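Tryptophane-5-halogenase (Microbispora sp. ATCC PTA-5024, PDB 5UAO) probably chlorinates a tryptophan at carbon 5 with the help of FAD during biosynthesis of the lanthipeptide NAI-107. Local coordinates at residues A[359-364]-A[391-396]. Sequence-based numbering, arbitrary orientation.
Sequences LLMIAT and AHRWDA. With FAD (flavin-adenine dinucleotide), chain E.
Met361 points from segment 359-364 at segment 391-396, nearly antiparallel to it (171°), the two segment axes coming within 11.6 Å; its chain and the Trp394 indole lie alongside each other, running opposite ways. Packing is tightest here: Met361 CB sits 3.3 Å from Trp394 CZ2, while CG lies over the six-membered ring, 4.0 Å from its centroid, as a CH-pi contact. Bends at chi2 (-43°) and chi3 (-63°) fold the thioether back along the indole, putting SD above the five-membered ring in a distant Met-aromatic contact and CE near NE1. At the indole edge, a water in the ring plane accepts from Trp394 NE1 and donates to Met361 O, so the buried N-H is satisfied without a direct bond between the helices. In this flavin-dependent tryptophan halogenase, helix 358-372 also reaches the cofactor: Leu359 N donates to FAD O2 at 2.7 Å. The Arg393 side is less closed: the residue is partly exposed and makes no hydrogen bond across the segments. Met361 CE touches Arg393 CB at 3.7 Å. Met361 SD lies over one guanidinium face, displaced toward the rim, and Leu360 CD2 at the edge, 3.9 Å from Arg393 NH1. Thr364 OG1 approaches NH2 obliquely, at too poor an angle to bond, and donates instead to Leu360 O from above the carbonyl plane.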
# COMPACT_ATOMS: atom_id res chain seq x y z
N LEU A 359 1.60 -12.51 17.84
CA LEU A 359 2.62 -11.62 18.39
C LEU A 359 2.97 -10.46 17.43
O LEU A 359 3.19 -9.31 17.84
CB LEU A 359 3.87 -12.37 18.80
CG LEU A 359 3.97 -12.75 20.31
CD1 LEU A 359 2.68 -13.15 20.87
CD2 LEU A 359 4.96 -13.84 20.65
N LEU A 360 3.00 -10.78 16.15
CA LEU A 360 3.19 -9.75 15.15
C LEU A 360 2.15 -8.70 15.26
O LEU A 360 2.43 -7.51 15.16
CB LEU A 360 3.11 -10.39 13.75
CG LEU A 360 3.09 -9.44 12.53
CD1 LEU A 360 4.34 -8.57 12.44
CD2 LEU A 360 2.97 -10.20 11.25
N MET A 361 0.88 -9.10 15.34
CA MET A 361 -0.19 -8.13 15.42
C MET A 361 -0.29 -7.36 16.74
O MET A 361 -0.84 -6.22 16.77
CB MET A 361 -1.51 -8.81 15.07
CG MET A 361 -1.59 -9.12 13.59
SD MET A 361 -1.01 -7.86 12.38
CE MET A 361 -2.16 -6.49 12.71
N ILE A 362 0.16 -8.01 17.81
CA ILE A 362 0.31 -7.34 19.08
C ILE A 362 1.35 -6.26 18.85
O ILE A 362 1.12 -5.08 19.18
CB ILE A 362 0.71 -8.27 20.22
CG1 ILE A 362 -0.53 -9.01 20.72
CG2 ILE A 362 1.37 -7.49 21.36
CD1 ILE A 362 -0.29 -10.26 21.52
N ALA A 363 2.51 -6.64 18.30
CA ALA A 363 3.60 -5.68 18.14
C ALA A 363 3.15 -4.47 17.26
O ALA A 363 3.49 -3.26 17.48
CB ALA A 363 4.80 -6.35 17.55
N THR A 364 2.39 -4.76 16.22
CA THR A 364 1.90 -3.72 15.34
C THR A 364 0.95 -2.79 16.06
O THR A 364 1.06 -1.56 15.93
CB THR A 364 1.12 -4.37 14.11
OG1 THR A 364 1.98 -5.28 13.38
CG2 THR A 364 0.63 -3.33 13.22
N ALA A 391 -7.78 -3.01 10.96
CA ALA A 391 -8.77 -3.81 10.25
C ALA A 391 -8.17 -4.35 8.93
O ALA A 391 -8.43 -5.48 8.54
CB ALA A 391 -10.02 -2.97 9.91
N HIS A 392 -7.44 -3.51 8.21
CA HIS A 392 -6.97 -3.92 6.87
C HIS A 392 -5.91 -5.06 7.01
O HIS A 392 -5.88 -6.04 6.26
CB HIS A 392 -6.34 -2.69 6.18
CG HIS A 392 -5.68 -3.00 4.88
ND1 HIS A 392 -6.39 -3.35 3.76
CD2 HIS A 392 -4.37 -3.10 4.54
CE1 HIS A 392 -5.56 -3.58 2.76
NE2 HIS A 392 -4.33 -3.43 3.21
N ARG A 393 -5.03 -4.90 7.98
CA ARG A 393 -3.97 -5.87 8.24
C ARG A 393 -4.58 -7.21 8.68
O ARG A 393 -4.23 -8.25 8.14
CB ARG A 393 -2.98 -5.34 9.31
CG ARG A 393 -1.85 -4.52 8.66
CD ARG A 393 -0.66 -5.47 8.22
NE ARG A 393 0.47 -5.03 9.04
CZ ARG A 393 1.41 -5.73 9.58
NH1 ARG A 393 1.57 -7.02 9.38
NH2 ARG A 393 2.26 -5.06 10.34
N TRP A 394 -5.55 -7.19 9.62
CA TRP A 394 -6.16 -8.43 10.08
C TRP A 394 -6.97 -9.12 8.98
O TRP A 394 -6.91 -10.35 8.78
CB TRP A 394 -6.99 -8.14 11.33
CG TRP A 394 -6.22 -8.11 12.60
CD1 TRP A 394 -5.70 -7.01 13.22
CD2 TRP A 394 -5.90 -9.23 13.43
NE1 TRP A 394 -5.12 -7.37 14.41
CE2 TRP A 394 -5.20 -8.73 14.55
CE3 TRP A 394 -6.09 -10.61 13.32
CZ2 TRP A 394 -4.73 -9.56 15.58
CZ3 TRP A 394 -5.63 -11.45 14.37
CH2 TRP A 394 -4.92 -10.91 15.45
N ASP A 395 -7.73 -8.34 8.21
CA ASP A 395 -8.55 -8.88 7.15
C ASP A 395 -7.71 -9.58 6.07
O ASP A 395 -8.13 -10.65 5.57
CB ASP A 395 -9.46 -7.80 6.55
CG ASP A 395 -10.63 -7.38 7.49
OD1 ASP A 395 -10.94 -8.08 8.49
OD2 ASP A 395 -11.26 -6.34 7.22
N ALA A 396 -6.57 -9.01 5.73
CA ALA A 396 -5.66 -9.62 4.78
C ALA A 396 -5.11 -10.99 5.32
O ALA A 396 -4.93 -11.91 4.53
CB ALA A 396 -4.51 -8.68 4.39
PA FAD E . -4.35 -13.45 27.71
O1A FAD E . -3.03 -14.23 27.64
O2A FAD E . -5.72 -14.15 27.65
O5B FAD E . -4.31 -12.43 28.95
C5B FAD E . -5.43 -11.77 29.50
C4B FAD E . -4.97 -11.09 30.77
O4B FAD E . -6.10 -10.28 31.09
C3B FAD E . -4.68 -11.97 32.01
O3B FAD E . -3.47 -11.52 32.79
C2B FAD E . -5.95 -11.82 32.86
O2B FAD E . -5.77 -12.02 34.32
C1B FAD E . -6.35 -10.39 32.49
N9A FAD E . -7.77 -10.12 32.82
C8A FAD E . -8.86 -10.62 32.17
N7A FAD E . -9.99 -10.12 32.76
C5A FAD E . -9.59 -9.34 33.79
C6A FAD E . -10.29 -8.59 34.83
N6A FAD E . -11.66 -8.57 34.85
N1A FAD E . -9.55 -7.91 35.69
C2A FAD E . -8.20 -7.89 35.66
N3A FAD E . -7.51 -8.58 34.75
C4A FAD E . -8.16 -9.31 33.82
N1 FAD E . 0.49 -16.11 18.81
C2 FAD E . 1.73 -16.19 18.23
O2 FAD E . 2.39 -15.14 17.97
N3 FAD E . 2.29 -17.39 17.92
C4 FAD E . 1.69 -18.57 18.16
O4 FAD E . 2.29 -19.64 17.81
C4X FAD E . 0.33 -18.54 18.80
N5 FAD E . -0.41 -19.66 19.04
C5X FAD E . -1.63 -19.61 19.62
C6 FAD E . -2.33 -20.79 19.83
C7 FAD E . -3.60 -20.79 20.39
C7M FAD E . -4.37 -22.04 20.65
C8 FAD E . -4.19 -19.52 20.81
C8M FAD E . -5.57 -19.53 21.44
C9 FAD E . -3.50 -18.34 20.60
C9A FAD E . -2.24 -18.30 19.99
N10 FAD E . -1.53 -17.08 19.74
C10 FAD E . -0.24 -17.20 19.13
C1' FAD E . -1.96 -15.70 20.15
C2' FAD E . -1.06 -15.42 21.45
O2' FAD E . -1.33 -16.57 22.24
C3' FAD E . -1.23 -14.45 22.67
O3' FAD E . -0.49 -14.66 23.93
C4' FAD E . -2.52 -14.78 23.35
O4' FAD E . -3.28 -15.77 22.58
C5' FAD E . -3.16 -13.43 23.67
O5' FAD E . -2.47 -12.80 24.71
P FAD E . -3.39 -11.75 25.56
O1P FAD E . -4.18 -10.92 24.64
O2P FAD E . -2.33 -11.06 26.42
O3P FAD E . -4.50 -12.48 26.40
O HOH W 1 -3.67 -6.15 16.71